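Local atomic coordinates of carbohydrate kinase, FGGY (Novosphingobium aromaticivorans, PDB entry 3H6E), a protein that probably phosphorylates a sugar or related polyol at the expense of ATP as a carbohydrate kinase of the FGGY family. Residues V10-K15 / D424-A429; T16-S21 / Q33-I38; V73-G78 / L231-A236; Y155-L160 / V225-G230; S166-L171 / V284-H289. One frame throughout, in Å; residues are numbered along the deposited sequence.

Interaction 1: residues V10-K15 / D424-A429; sequences VIDLGK and DVSFGA
Asp12 and Ser426 approach side chain to side chain, the hydroxyl lying beside the aspartate more than squarely before it. Ser426 OG gives a weak hydrogen bond to Asp12 OD2 at 3.3 Å and is equally near the methylene, 3.3 Å from Asp12 CB. With CG of Asp12 anti to its own backbone N (chi1 -168°), the carboxylate swings out from the strand to the loop 424-429. Val425 comes in from another direction: its side chain crosses that of Asp12 at about a right angle, and CG1 of Val425 stands 3.7 Å from Asp12 OD2, putting a methyl next to the oxygen that Ser426 also touches. Two residues back along the strand, on the same side as Asp12, Val10 supplies the apolar half. Its CG1 reaches both the methyl of Ala429 (Val10 CG1 to Ala429 CB 4.0 Å) and the backbone of Ser426 (Val10 CG1 to Ser426 O 4.0 Å). The loop itself is shaped by a type I turn from Asp424 to Phe427 and by an Asx turn, in which Ser426 N donates to Asp424 OD2 at 3.0 Å from above the carboxylate plane; together they set the position from which Ser426 faces Asp12. Val10 and Asp12 also touch Val75 of the neighbouring strand 71-76. Asp12 near the end of the first strand, followed closely by Gly14, probably corresponds to the phosphate-1 region of the actin-like ATPase fold.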
# COMPACT_ATOMS: atom_id res chain seq x y z
N VAL A 10 -3.56 8.56 -16.29
CA VAL A 10 -3.28 7.51 -15.32
C VAL A 10 -4.50 6.63 -15.09
O VAL A 10 -5.59 7.13 -14.81
CB VAL A 10 -2.85 8.11 -13.97
CG1 VAL A 10 -2.38 7.01 -13.03
CG2 VAL A 10 -1.75 9.16 -14.17
N ILE A 11 -4.32 5.33 -15.23
CA ILE A 11 -5.39 4.38 -14.93
C ILE A 11 -5.09 3.67 -13.61
O ILE A 11 -4.14 2.89 -13.52
CB ILE A 11 -5.57 3.35 -16.05
CG1 ILE A 11 -4.26 3.13 -16.79
CG2 ILE A 11 -6.63 3.82 -17.03
CD1 ILE A 11 -4.42 2.47 -18.15
N ASP A 12 -5.89 3.95 -12.59
CA ASP A 12 -5.67 3.39 -11.26
C ASP A 12 -6.77 2.40 -10.91
O ASP A 12 -7.78 2.77 -10.30
CB ASP A 12 -5.60 4.50 -10.21
CG ASP A 12 -5.09 4.00 -8.88
OD1 ASP A 12 -5.18 2.78 -8.62
OD2 ASP A 12 -4.58 4.82 -8.09
N LEU A 13 -6.56 1.15 -11.28
CA LEU A 13 -7.54 0.11 -11.05
C LEU A 13 -7.30 -0.59 -9.72
O LEU A 13 -6.82 -1.72 -9.66
CB LEU A 13 -7.51 -0.87 -12.23
CG LEU A 13 -7.60 -0.05 -13.52
CD1 LEU A 13 -6.94 -0.74 -14.70
CD2 LEU A 13 -9.05 0.31 -13.84
N GLY A 14 -7.63 0.12 -8.64
CA GLY A 14 -7.44 -0.39 -7.30
C GLY A 14 -8.44 -1.46 -6.93
O GLY A 14 -9.18 -1.95 -7.79
N LYS A 15 -8.48 -1.81 -5.65
CA LYS A 15 -9.32 -2.91 -5.21
C LYS A 15 -10.78 -2.51 -5.03
O LYS A 15 -11.68 -3.27 -5.40
CB LYS A 15 -8.77 -3.53 -3.92
CG LYS A 15 -9.37 -4.89 -3.60
CD LYS A 15 -9.49 -5.75 -4.85
CE LYS A 15 -9.77 -7.21 -4.50
NZ LYS A 15 -10.95 -7.35 -3.60
N ASP A 424 -4.56 13.97 -5.22
CA ASP A 424 -5.28 12.81 -5.73
C ASP A 424 -4.39 11.58 -5.64
O ASP A 424 -3.19 11.64 -5.92
CB ASP A 424 -5.75 13.02 -7.17
CG ASP A 424 -6.54 11.83 -7.70
OD1 ASP A 424 -7.74 11.72 -7.36
OD2 ASP A 424 -5.97 11.02 -8.45
N VAL A 425 -4.99 10.46 -5.25
CA VAL A 425 -4.25 9.24 -5.00
C VAL A 425 -3.37 8.82 -6.19
O VAL A 425 -2.40 8.08 -6.01
CB VAL A 425 -5.21 8.08 -4.63
CG1 VAL A 425 -5.83 7.47 -5.88
CG2 VAL A 425 -4.48 7.03 -3.81
N SER A 426 -3.71 9.30 -7.38
CA SER A 426 -3.03 8.85 -8.61
C SER A 426 -1.85 9.73 -9.05
O SER A 426 -1.20 9.43 -10.05
CB SER A 426 -4.04 8.74 -9.76
OG SER A 426 -4.99 7.71 -9.53
N PHE A 427 -1.56 10.79 -8.30
CA PHE A 427 -0.51 11.72 -8.72
C PHE A 427 0.84 11.04 -8.92
O PHE A 427 1.51 11.27 -9.92
CB PHE A 427 -0.35 12.88 -7.73
CG PHE A 427 0.91 13.67 -7.95
CD1 PHE A 427 1.06 14.46 -9.07
CD2 PHE A 427 1.95 13.60 -7.04
CE1 PHE A 427 2.23 15.18 -9.28
CE2 PHE A 427 3.12 14.32 -7.24
CZ PHE A 427 3.25 15.11 -8.37
N GLY A 428 1.23 10.21 -7.95
CA GLY A 428 2.54 9.60 -7.94
C GLY A 428 3.08 9.20 -9.30
O GLY A 428 4.23 9.48 -9.63
N ALA A 429 2.24 8.55 -10.10
CA ALA A 429 2.65 8.03 -11.40
C ALA A 429 3.26 9.09 -12.33
O ALA A 429 4.16 8.79 -13.11
CB ALA A 429 1.49 7.33 -12.08

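Interaction 2: residues T16-S21 / Q33-I38; sequences TLSKVS and QVRPSI
Leu17 lays its CD2 methyl over Pro36, 3.9 Å from Pro36 CA, in a non-hydrogen-bonded pair where the proline's missing N-H costs nothing. Next along, Ser18 grips one carbonyl twice. Its OG, held between the backbone N and the carbonyl carbon (chi1 50°), meets Arg35 O at 2.8 Å in the carbonyl plane, while Ser18 N reaches the same Arg35 O at 3.2 Å from above that plane. Val20 and Gln33 form a regular hydrogen-bonded pair, with Val20 N to Gln33 O and Gln33 N to Val20 O both 2.8 Å; at the other end Ser37 N bonds to Thr16 O at 3.1 Å. Side chains alternate: Leu17, Lys19, Val34 and Pro36 share one face, Ser18, Val20, Gln33 and Arg35 the other, which is turned to helix 50-63. There Val20 packs on Trp56, and the bent chain of Arg35 passes Ser18 OG with its CD before its guanidinium makes a salt bridge with Asp52. The strand segments run antiparallel, 168° between their directions, as the two arms of the beta hairpin 17-23/29-36, whose strand 29-36 lies at the edge of the N-terminal sheet of an actin-like ATPase fold.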
# COMPACT_ATOMS: atom_id res chain seq x y z
N THR A 16 -11.02 -1.33 -4.47
CA THR A 16 -12.38 -0.87 -4.23
C THR A 16 -12.80 0.23 -5.21
O THR A 16 -13.99 0.38 -5.52
CB THR A 16 -12.59 -0.39 -2.78
OG1 THR A 16 -11.92 0.86 -2.57
CG2 THR A 16 -12.05 -1.42 -1.79
N LEU A 17 -11.83 0.99 -5.71
CA LEU A 17 -12.13 2.06 -6.65
C LEU A 17 -11.20 2.04 -7.86
O LEU A 17 -9.99 1.92 -7.72
CB LEU A 17 -12.04 3.43 -5.96
CG LEU A 17 -13.16 3.78 -4.97
CD1 LEU A 17 -12.93 5.16 -4.37
CD2 LEU A 17 -14.52 3.70 -5.65
N SER A 18 -11.79 2.16 -9.04
CA SER A 18 -11.02 2.32 -10.27
C SER A 18 -11.16 3.75 -10.78
O SER A 18 -12.26 4.25 -10.99
CB SER A 18 -11.47 1.31 -11.34
OG SER A 18 -12.87 1.32 -11.50
N LYS A 19 -10.02 4.41 -10.96
CA LYS A 19 -10.00 5.82 -11.33
C LYS A 19 -9.19 6.06 -12.59
O LYS A 19 -8.05 5.61 -12.70
CB LYS A 19 -9.41 6.65 -10.19
CG LYS A 19 -9.80 6.18 -8.80
CD LYS A 19 -9.33 7.15 -7.73
CE LYS A 19 -9.97 6.85 -6.38
NZ LYS A 19 -9.69 7.91 -5.37
N VAL A 20 -9.78 6.77 -13.55
CA VAL A 20 -9.04 7.23 -14.71
C VAL A 20 -8.90 8.74 -14.63
O VAL A 20 -9.86 9.45 -14.33
CB VAL A 20 -9.73 6.84 -16.02
CG1 VAL A 20 -8.91 7.30 -17.22
CG2 VAL A 20 -9.96 5.33 -16.07
N SER A 21 -7.69 9.24 -14.88
CA SER A 21 -7.39 10.65 -14.64
C SER A 21 -6.58 11.30 -15.75
O SER A 21 -5.66 10.70 -16.31
CB SER A 21 -6.67 10.80 -13.30
OG SER A 21 -5.56 9.92 -13.21
N GLN A 33 -12.41 10.28 -13.58
CA GLN A 33 -13.59 9.44 -13.71
C GLN A 33 -13.43 8.22 -12.81
O GLN A 33 -12.44 7.49 -12.91
CB GLN A 33 -13.78 9.02 -15.17
CG GLN A 33 -14.22 10.15 -16.09
CD GLN A 33 -15.71 10.43 -15.99
OE1 GLN A 33 -16.54 9.54 -16.20
NE2 GLN A 33 -16.05 11.68 -15.66
N VAL A 34 -14.40 8.00 -11.93
CA VAL A 34 -14.32 6.90 -10.98
C VAL A 34 -15.48 5.92 -11.15
O VAL A 34 -16.38 6.13 -11.97
CB VAL A 34 -14.30 7.41 -9.54
CG1 VAL A 34 -13.40 8.63 -9.43
CG2 VAL A 34 -15.71 7.73 -9.06
N ARG A 35 -15.44 4.84 -10.37
CA ARG A 35 -16.38 3.74 -10.53
C ARG A 35 -15.99 2.60 -9.60
O ARG A 35 -14.91 2.02 -9.73
CB ARG A 35 -16.35 3.24 -11.97
CG ARG A 35 -17.06 1.94 -12.20
CD ARG A 35 -16.36 1.15 -13.29
NE ARG A 35 -17.29 0.32 -14.05
CZ ARG A 35 -16.95 -0.77 -14.72
NH1 ARG A 35 -15.69 -1.19 -14.71
NH2 ARG A 35 -17.86 -1.45 -15.39
N PRO A 36 -16.87 2.26 -8.64
CA PRO A 36 -16.57 1.17 -7.71
C PRO A 36 -16.28 -0.12 -8.48
O PRO A 36 -16.78 -0.30 -9.58
CB PRO A 36 -17.87 1.02 -6.92
CG PRO A 36 -18.55 2.34 -7.04
CD PRO A 36 -18.20 2.85 -8.41
N SER A 37 -15.46 -0.99 -7.89
CA SER A 37 -15.11 -2.25 -8.53
C SER A 37 -15.97 -3.38 -7.98
O SER A 37 -15.75 -3.83 -6.85
CB SER A 37 -13.63 -2.57 -8.30
OG SER A 37 -12.84 -1.38 -8.32
N ILE A 38 -16.93 -3.84 -8.77
CA ILE A 38 -17.81 -4.93 -8.34
C ILE A 38 -17.20 -6.29 -8.69
O ILE A 38 -16.62 -6.46 -9.76
CB ILE A 38 -19.22 -4.82 -8.96
CG1 ILE A 38 -19.35 -5.67 -10.22
CG2 ILE A 38 -19.56 -3.36 -9.24
CD1 ILE A 38 -20.69 -5.56 -10.91

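Interaction 3: residues V73-G78 / L231-A236; sequences VPVGHG and LHDSNA
Strands 71-76 and 226-232 run parallel here, Leu231 N bonding to Pro74 O at 3.2 Å and Gly76 N to Leu231 O at 3.0 Å, and the pairing ends where Asp233 N meets Gly76 O at 2.6 Å from above the carbonyl plane. On one face of the sheet Val75 and Leu231 lie side by side and point the same way, with Val75 CG2 4.0 Å from Leu231 CD1. The other methyl of Val75 is turned to the acid: CG1 stands 3.4 Å from Asp233 OD1, the two side chains crossing at about a right angle. Asp233 OD2 in turn rests 3.5 Å from His77 CB. On the opposite face of the sheet, His232 has its CG anti to the backbone N (chi1 176°), which brings the ring edge against the chain at His77, His232 CD2 lying 3.4 Å from His77 C; Ser234 N sits over one face of the ring, toward its rim. Exchanging His232 for an alanine is likely to take away the ring that fills the side of the His77-Gly78 backbone and leave that chain less well supported. His77 faces elsewhere, its ND1 donating to Gly78 O at 2.6 Å and its ring meeting that of Trp152. Across this contact the carboxylate of Asp233 finds carbon neighbours while its backbone N is held by Gly76. The carboxylates of Asp233 and Asp12, brought close together at the strand ends, are consistent with the floor of the cleft between the two domains of an actin-like kinase.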
# COMPACT_ATOMS: atom_id res chain seq x y z
N VAL A 73 0.08 5.84 -18.03
CA VAL A 73 0.75 5.01 -17.04
C VAL A 73 -0.25 4.28 -16.15
O VAL A 73 -1.10 4.91 -15.51
CB VAL A 73 1.75 5.82 -16.20
CG1 VAL A 73 1.28 7.25 -16.02
CG2 VAL A 73 2.01 5.13 -14.86
N PRO A 74 -0.16 2.94 -16.12
CA PRO A 74 -1.09 2.04 -15.42
C PRO A 74 -0.74 1.87 -13.95
O PRO A 74 0.44 1.87 -13.59
CB PRO A 74 -0.88 0.70 -16.14
CG PRO A 74 0.08 0.98 -17.28
CD PRO A 74 0.84 2.20 -16.88
N VAL A 75 -1.76 1.73 -13.11
CA VAL A 75 -1.58 1.51 -11.68
C VAL A 75 -2.55 0.43 -11.21
O VAL A 75 -3.75 0.48 -11.51
CB VAL A 75 -1.84 2.79 -10.87
CG1 VAL A 75 -1.75 2.50 -9.38
CG2 VAL A 75 -0.86 3.88 -11.27
N GLY A 76 -2.04 -0.55 -10.48
CA GLY A 76 -2.87 -1.65 -10.02
C GLY A 76 -2.66 -2.01 -8.56
O GLY A 76 -1.55 -1.95 -8.05
N HIS A 77 -3.75 -2.38 -7.90
CA HIS A 77 -3.65 -2.91 -6.55
C HIS A 77 -2.86 -4.22 -6.61
O HIS A 77 -2.74 -4.84 -7.66
CB HIS A 77 -5.05 -3.16 -5.98
CG HIS A 77 -5.74 -4.35 -6.57
ND1 HIS A 77 -5.53 -5.63 -6.11
CD2 HIS A 77 -6.64 -4.45 -7.58
CE1 HIS A 77 -6.27 -6.47 -6.82
NE2 HIS A 77 -6.95 -5.78 -7.72
N GLY A 78 -2.31 -4.62 -5.46
CA GLY A 78 -1.51 -5.83 -5.39
C GLY A 78 -2.33 -7.09 -5.18
O GLY A 78 -3.56 -7.05 -5.13
N LEU A 231 2.86 0.45 -12.02
CA LEU A 231 3.28 -0.03 -10.71
C LEU A 231 2.13 -0.40 -9.79
O LEU A 231 0.96 -0.30 -10.16
CB LEU A 231 4.17 1.02 -10.03
CG LEU A 231 3.72 2.48 -10.11
CD1 LEU A 231 2.45 2.73 -9.31
CD2 LEU A 231 4.83 3.40 -9.64
N HIS A 232 2.48 -0.82 -8.59
CA HIS A 232 1.51 -1.22 -7.58
C HIS A 232 0.88 0.02 -6.93
O HIS A 232 1.55 1.02 -6.70
CB HIS A 232 2.19 -2.10 -6.53
CG HIS A 232 1.29 -2.49 -5.40
ND1 HIS A 232 1.64 -2.31 -4.08
CD2 HIS A 232 0.06 -3.05 -5.39
CE1 HIS A 232 0.66 -2.74 -3.31
NE2 HIS A 232 -0.31 -3.20 -4.08
N ASP A 233 -0.42 -0.07 -6.64
CA ASP A 233 -1.13 0.97 -5.90
C ASP A 233 -0.23 1.67 -4.90
O ASP A 233 0.04 2.86 -5.01
CB ASP A 233 -2.33 0.39 -5.15
CG ASP A 233 -3.65 0.72 -5.81
OD1 ASP A 233 -3.64 1.46 -6.81
OD2 ASP A 233 -4.70 0.24 -5.34
N SER A 234 0.24 0.91 -3.91
CA SER A 234 0.93 1.48 -2.77
C SER A 234 2.19 2.26 -3.11
O SER A 234 2.51 3.24 -2.44
CB SER A 234 1.25 0.41 -1.72
OG SER A 234 0.12 0.16 -0.90
N ASN A 235 2.91 1.83 -4.14
CA ASN A 235 4.14 2.53 -4.52
C ASN A 235 3.87 3.87 -5.20
O ASN A 235 4.74 4.73 -5.25
CB ASN A 235 5.04 1.66 -5.39
CG ASN A 235 5.63 0.49 -4.62
OD1 ASN A 235 6.77 0.56 -4.15
ND2 ASN A 235 4.86 -0.58 -4.48
N ALA A 236 2.65 4.04 -5.70
CA ALA A 236 2.24 5.32 -6.26
C ALA A 236 2.44 6.42 -5.22
O ALA A 236 3.02 7.47 -5.51
CB ALA A 236 0.79 5.27 -6.71

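Interaction 4: residues Y155-L160 / V225-G230; sequences YWAWFL and VQVLAG
Val227 divides its two methyls between Ala157 on the helix and Leu160 just past its end. Its CG1 lies anti to the backbone N (chi1 -174°) and comes to 3.7 Å from Ala157 CB; CG2, anti to the carbonyl carbon, is directed to the end of the helix, 4.1 Å from Leu160 CB and 4.2 Å from Leu160 CD1. Leu160 and Val227 cross at about a right angle, the leucine chain being extended past CG (chi2 162°) with CD1 leading past the valine. Ala157 is the closest point of the helix to the strand. Beyond the valine methyl it touches only backbone oxygens there, with Ala157 CB 3.5 Å from Leu228 O and 3.9 Å from Ala229 O. A short side chain suits the place, since the carbonyls of the strand come right up to the methyl. The meeting is wholly apolar between side chains, and Leu228 and Ala229 point their own side chains away from the helix. The aromatic residues of the helix meet one another instead of the strand: Tyr155 sets CD2 3.5 Å above the Trp156 ring, over its centre, while Trp156 NE1 lies at the edge of the Tyr155 ring, and Trp156 CZ3 lies over a face of Phe159, offset toward the rim. Helix 152-159 thus packs on the sheet at strand 226-232, with Ala157 also on Pro74 of strand 71-76 and Val208 of strand 207-210, Leu160 on Ile72 and on Leu61 of helix 50-63, and Trp156 on Thr53 and Leu57 of that same helix.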
# COMPACT_ATOMS: atom_id res chain seq x y z
N TYR A 155 -1.09 -5.89 -16.45
CA TYR A 155 -2.07 -6.51 -17.32
C TYR A 155 -2.72 -5.45 -18.18
O TYR A 155 -3.02 -5.67 -19.36
CB TYR A 155 -3.15 -7.25 -16.53
CG TYR A 155 -4.35 -7.53 -17.40
CD1 TYR A 155 -4.33 -8.54 -18.34
CD2 TYR A 155 -5.50 -6.74 -17.32
CE1 TYR A 155 -5.41 -8.79 -19.16
CE2 TYR A 155 -6.59 -6.98 -18.13
CZ TYR A 155 -6.54 -8.00 -19.05
OH TYR A 155 -7.62 -8.26 -19.87
N TRP A 156 -2.94 -4.29 -17.58
CA TRP A 156 -3.63 -3.21 -18.27
C TRP A 156 -2.72 -2.54 -19.28
O TRP A 156 -3.19 -2.02 -20.29
CB TRP A 156 -4.19 -2.23 -17.24
CG TRP A 156 -5.23 -2.90 -16.41
CD1 TRP A 156 -5.12 -3.27 -15.10
CD2 TRP A 156 -6.52 -3.33 -16.85
NE1 TRP A 156 -6.28 -3.89 -14.69
CE2 TRP A 156 -7.15 -3.94 -15.74
CE3 TRP A 156 -7.20 -3.26 -18.06
CZ2 TRP A 156 -8.44 -4.47 -15.82
CZ3 TRP A 156 -8.48 -3.78 -18.14
CH2 TRP A 156 -9.09 -4.38 -17.02
N ALA A 157 -1.42 -2.57 -19.03
CA ALA A 157 -0.44 -2.04 -19.97
C ALA A 157 -0.28 -2.96 -21.18
O ALA A 157 0.28 -2.57 -22.20
CB ALA A 157 0.90 -1.79 -19.30
N TRP A 158 -0.78 -4.19 -21.07
CA TRP A 158 -0.76 -5.14 -22.19
C TRP A 158 -2.09 -5.08 -22.92
O TRP A 158 -2.19 -5.41 -24.10
CB TRP A 158 -0.49 -6.56 -21.67
CG TRP A 158 -0.90 -7.66 -22.61
CD1 TRP A 158 -0.09 -8.35 -23.47
CD2 TRP A 158 -2.22 -8.20 -22.78
NE1 TRP A 158 -0.82 -9.28 -24.17
CE2 TRP A 158 -2.13 -9.21 -23.76
CE3 TRP A 158 -3.46 -7.92 -22.20
CZ2 TRP A 158 -3.24 -9.95 -24.18
CZ3 TRP A 158 -4.57 -8.66 -22.62
CH2 TRP A 158 -4.45 -9.66 -23.60
N PHE A 159 -3.12 -4.66 -22.19
CA PHE A 159 -4.45 -4.47 -22.73
C PHE A 159 -4.42 -3.38 -23.80
O PHE A 159 -5.15 -3.43 -24.78
CB PHE A 159 -5.40 -4.06 -21.60
CG PHE A 159 -6.84 -3.97 -22.01
CD1 PHE A 159 -7.66 -5.09 -21.95
CD2 PHE A 159 -7.38 -2.76 -22.42
CE1 PHE A 159 -9.00 -5.00 -22.32
CE2 PHE A 159 -8.71 -2.67 -22.78
CZ PHE A 159 -9.52 -3.79 -22.74
N LEU A 160 -3.55 -2.39 -23.60
CA LEU A 160 -3.44 -1.24 -24.48
C LEU A 160 -2.27 -1.35 -25.45
O LEU A 160 -2.09 -0.48 -26.30
CB LEU A 160 -3.23 0.04 -23.66
CG LEU A 160 -4.13 0.42 -22.50
CD1 LEU A 160 -3.43 1.46 -21.63
CD2 LEU A 160 -5.47 0.94 -23.00
N VAL A 225 0.74 7.43 -28.73
CA VAL A 225 0.63 7.38 -27.28
C VAL A 225 1.51 6.25 -26.75
O VAL A 225 1.49 5.14 -27.28
CB VAL A 225 -0.82 7.15 -26.82
CG1 VAL A 225 -0.87 6.95 -25.31
CG2 VAL A 225 -1.70 8.32 -27.22
N GLN A 226 2.27 6.55 -25.71
CA GLN A 226 3.16 5.56 -25.11
C GLN A 226 2.63 5.05 -23.77
O GLN A 226 2.23 5.83 -22.91
CB GLN A 226 4.57 6.13 -24.94
CG GLN A 226 5.25 6.53 -26.24
CD GLN A 226 5.44 5.35 -27.19
OE1 GLN A 226 5.56 5.53 -28.40
NE2 GLN A 226 5.47 4.14 -26.64
N VAL A 227 2.62 3.73 -23.61
CA VAL A 227 2.19 3.13 -22.36
C VAL A 227 3.41 2.75 -21.53
O VAL A 227 4.38 2.20 -22.04
CB VAL A 227 1.33 1.89 -22.59
CG1 VAL A 227 0.79 1.38 -21.27
CG2 VAL A 227 0.20 2.20 -23.56
N LEU A 228 3.36 3.06 -20.23
CA LEU A 228 4.44 2.70 -19.32
C LEU A 228 4.13 1.40 -18.61
O LEU A 228 2.98 0.97 -18.57
CB LEU A 228 4.68 3.82 -18.31
CG LEU A 228 5.72 4.87 -18.70
CD1 LEU A 228 5.78 5.07 -20.21
CD2 LEU A 228 5.46 6.20 -17.98
N ALA A 229 5.16 0.76 -18.06
CA ALA A 229 4.99 -0.48 -17.33
C ALA A 229 3.95 -0.30 -16.22
O ALA A 229 3.02 -1.09 -16.09
CB ALA A 229 6.31 -0.95 -16.75
N GLY A 230 4.11 0.76 -15.44
CA GLY A 230 3.20 1.03 -14.35
C GLY A 230 3.69 0.41 -13.06
O GLY A 230 4.81 -0.12 -13.00

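Interaction 5: residues S166-L171 / V284-H289; sequences SEVTSL and VNVDVH
Thr169 and Val168 press their methyls straight onto the chain at Val286 and Asp287, and here the packing is close. Thr169 CG2 is 3.4 Å from Val286 O, and Val168 CG1 is 3.4 Å from Asp287 O. Both methyls of Val168 also bear on one branch of the valine opposite, CG1 of Val168 lying 3.7 Å from Val286 CG1 as the two side chains cross at about a right angle. Elsewhere in the contact the fit is looser. A water bridges the two backbones, donating to Thr169 O at 2.9 Å and accepting from Val286 N at 2.8 Å; at another point Glu167 OE2 only brushes Val288 CA at 4.0 Å. The other oxygen of Glu167 works within its own segment: OE1 caps the helix by taking Thr169 N at 2.8 Å and also receives Thr169 OG1 at 2.6 Å. With OG1 between the backbone N and the carbonyl carbon (chi1 67°), Thr169 turns its hydroxyl to the cap and its methyl to strand 282-286. Replacing Glu167 with an alanine would probably leave Thr169 N without its capping acceptor and Thr169 OG1 without the carboxylate it donates to, with His232 N still its partner. Helix 168-171 lies between two sheets: Thr169 OG1 accepts from His232 N of strand 226-232, Val168 and Val286 both meet Trp178, and strand 282-286 forms an edge of the C-terminal sheet.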
# COMPACT_ATOMS: atom_id res chain seq x y z
N SER A 166 6.38 -7.63 -16.81
CA SER A 166 6.18 -7.62 -15.37
C SER A 166 6.89 -6.42 -14.75
O SER A 166 7.79 -5.85 -15.35
CB SER A 166 6.70 -8.92 -14.74
OG SER A 166 5.91 -10.02 -15.14
N GLU A 167 6.46 -6.04 -13.55
CA GLU A 167 7.11 -4.95 -12.82
C GLU A 167 7.37 -5.37 -11.38
O GLU A 167 6.59 -6.11 -10.78
CB GLU A 167 6.27 -3.67 -12.90
CG GLU A 167 7.03 -2.41 -12.55
CD GLU A 167 7.16 -2.20 -11.05
OE1 GLU A 167 6.25 -2.65 -10.32
OE2 GLU A 167 8.16 -1.59 -10.61
N VAL A 168 8.48 -4.90 -10.82
CA VAL A 168 8.99 -5.44 -9.56
C VAL A 168 8.14 -5.16 -8.31
O VAL A 168 8.07 -6.00 -7.42
CB VAL A 168 10.46 -5.00 -9.31
CG1 VAL A 168 10.52 -3.57 -8.82
CG2 VAL A 168 11.13 -5.93 -8.32
N THR A 169 7.50 -3.99 -8.24
CA THR A 169 6.78 -3.58 -7.03
C THR A 169 5.55 -4.43 -6.72
O THR A 169 5.20 -4.60 -5.56
CB THR A 169 6.38 -2.09 -7.04
OG1 THR A 169 5.40 -1.85 -8.05
CG2 THR A 169 7.60 -1.21 -7.29
N SER A 170 4.88 -4.93 -7.76
CA SER A 170 3.76 -5.83 -7.55
C SER A 170 4.26 -7.18 -7.05
O SER A 170 3.62 -7.81 -6.22
CB SER A 170 2.95 -6.01 -8.83
OG SER A 170 2.14 -4.88 -9.11
N LEU A 171 5.42 -7.60 -7.55
CA LEU A 171 6.02 -8.87 -7.15
C LEU A 171 6.51 -8.80 -5.71
O LEU A 171 6.55 -9.81 -5.00
CB LEU A 171 7.19 -9.24 -8.07
CG LEU A 171 6.90 -9.39 -9.56
CD1 LEU A 171 8.19 -9.49 -10.35
CD2 LEU A 171 6.00 -10.60 -9.83
N VAL A 284 8.56 -7.12 3.77
CA VAL A 284 9.47 -6.43 2.88
C VAL A 284 8.87 -6.18 1.51
O VAL A 284 8.63 -7.12 0.75
CB VAL A 284 10.79 -7.19 2.70
CG1 VAL A 284 11.77 -6.35 1.88
CG2 VAL A 284 11.39 -7.56 4.05
N ASN A 285 8.64 -4.92 1.20
CA ASN A 285 8.21 -4.50 -0.12
C ASN A 285 9.42 -4.08 -0.94
O ASN A 285 10.55 -4.15 -0.46
CB ASN A 285 7.20 -3.36 -0.03
CG ASN A 285 5.90 -3.78 0.62
OD1 ASN A 285 5.27 -4.76 0.20
ND2 ASN A 285 5.48 -3.05 1.65
N VAL A 286 9.17 -3.65 -2.17
CA VAL A 286 10.23 -3.27 -3.08
C VAL A 286 9.83 -1.98 -3.77
O VAL A 286 8.66 -1.80 -4.12
CB VAL A 286 10.44 -4.37 -4.14
CG1 VAL A 286 11.33 -3.87 -5.26
CG2 VAL A 286 11.04 -5.62 -3.50
N ASP A 287 10.78 -1.07 -3.96
CA ASP A 287 10.48 0.18 -4.67
C ASP A 287 10.62 0.01 -6.18
O ASP A 287 11.05 -1.04 -6.66
CB ASP A 287 11.33 1.35 -4.15
CG ASP A 287 12.81 1.17 -4.42
OD1 ASP A 287 13.20 0.42 -5.34
OD2 ASP A 287 13.61 1.81 -3.70
N VAL A 288 10.24 1.04 -6.92
CA VAL A 288 10.27 0.97 -8.38
C VAL A 288 11.67 0.68 -8.91
O VAL A 288 11.84 0.31 -10.07
CB VAL A 288 9.72 2.25 -9.02
CG1 VAL A 288 8.28 2.48 -8.60
CG2 VAL A 288 10.60 3.44 -8.66
N HIS A 289 12.67 0.85 -8.05
CA HIS A 289 14.06 0.58 -8.40
C HIS A 289 14.49 -0.82 -7.99
O HIS A 289 15.62 -1.22 -8.24
CB HIS A 289 14.99 1.61 -7.75
CG HIS A 289 14.81 3.00 -8.25
ND1 HIS A 289 13.96 3.90 -7.65
CD2 HIS A 289 15.37 3.65 -9.30
CE1 HIS A 289 14.00 5.05 -8.30
NE2 HIS A 289 14.85 4.92 -9.31
O HOH W 1 6.55 -4.08 -3.02

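From the N terminus, interaction 1 closes the longest loop, joining the first strand to a loop that follows strand 415-419 near the far end of the chain. All the others nest inside it. Interaction 2 is the local hairpin, completed before interaction 3 begins. Interaction 3 then brings strand 71-76 to strand 226-232 and encloses interaction 4, which packs helix 152-159 on the same sheet. Interaction 5 opens inside the loops of interactions 3 and 4 but ends beyond both, at strand 282-286, and so crosses each of them. Interactions 1 to 4 all reach the N-terminal sheet; interactions 1 and 5 tie it and its neighbours to the C-terminal half.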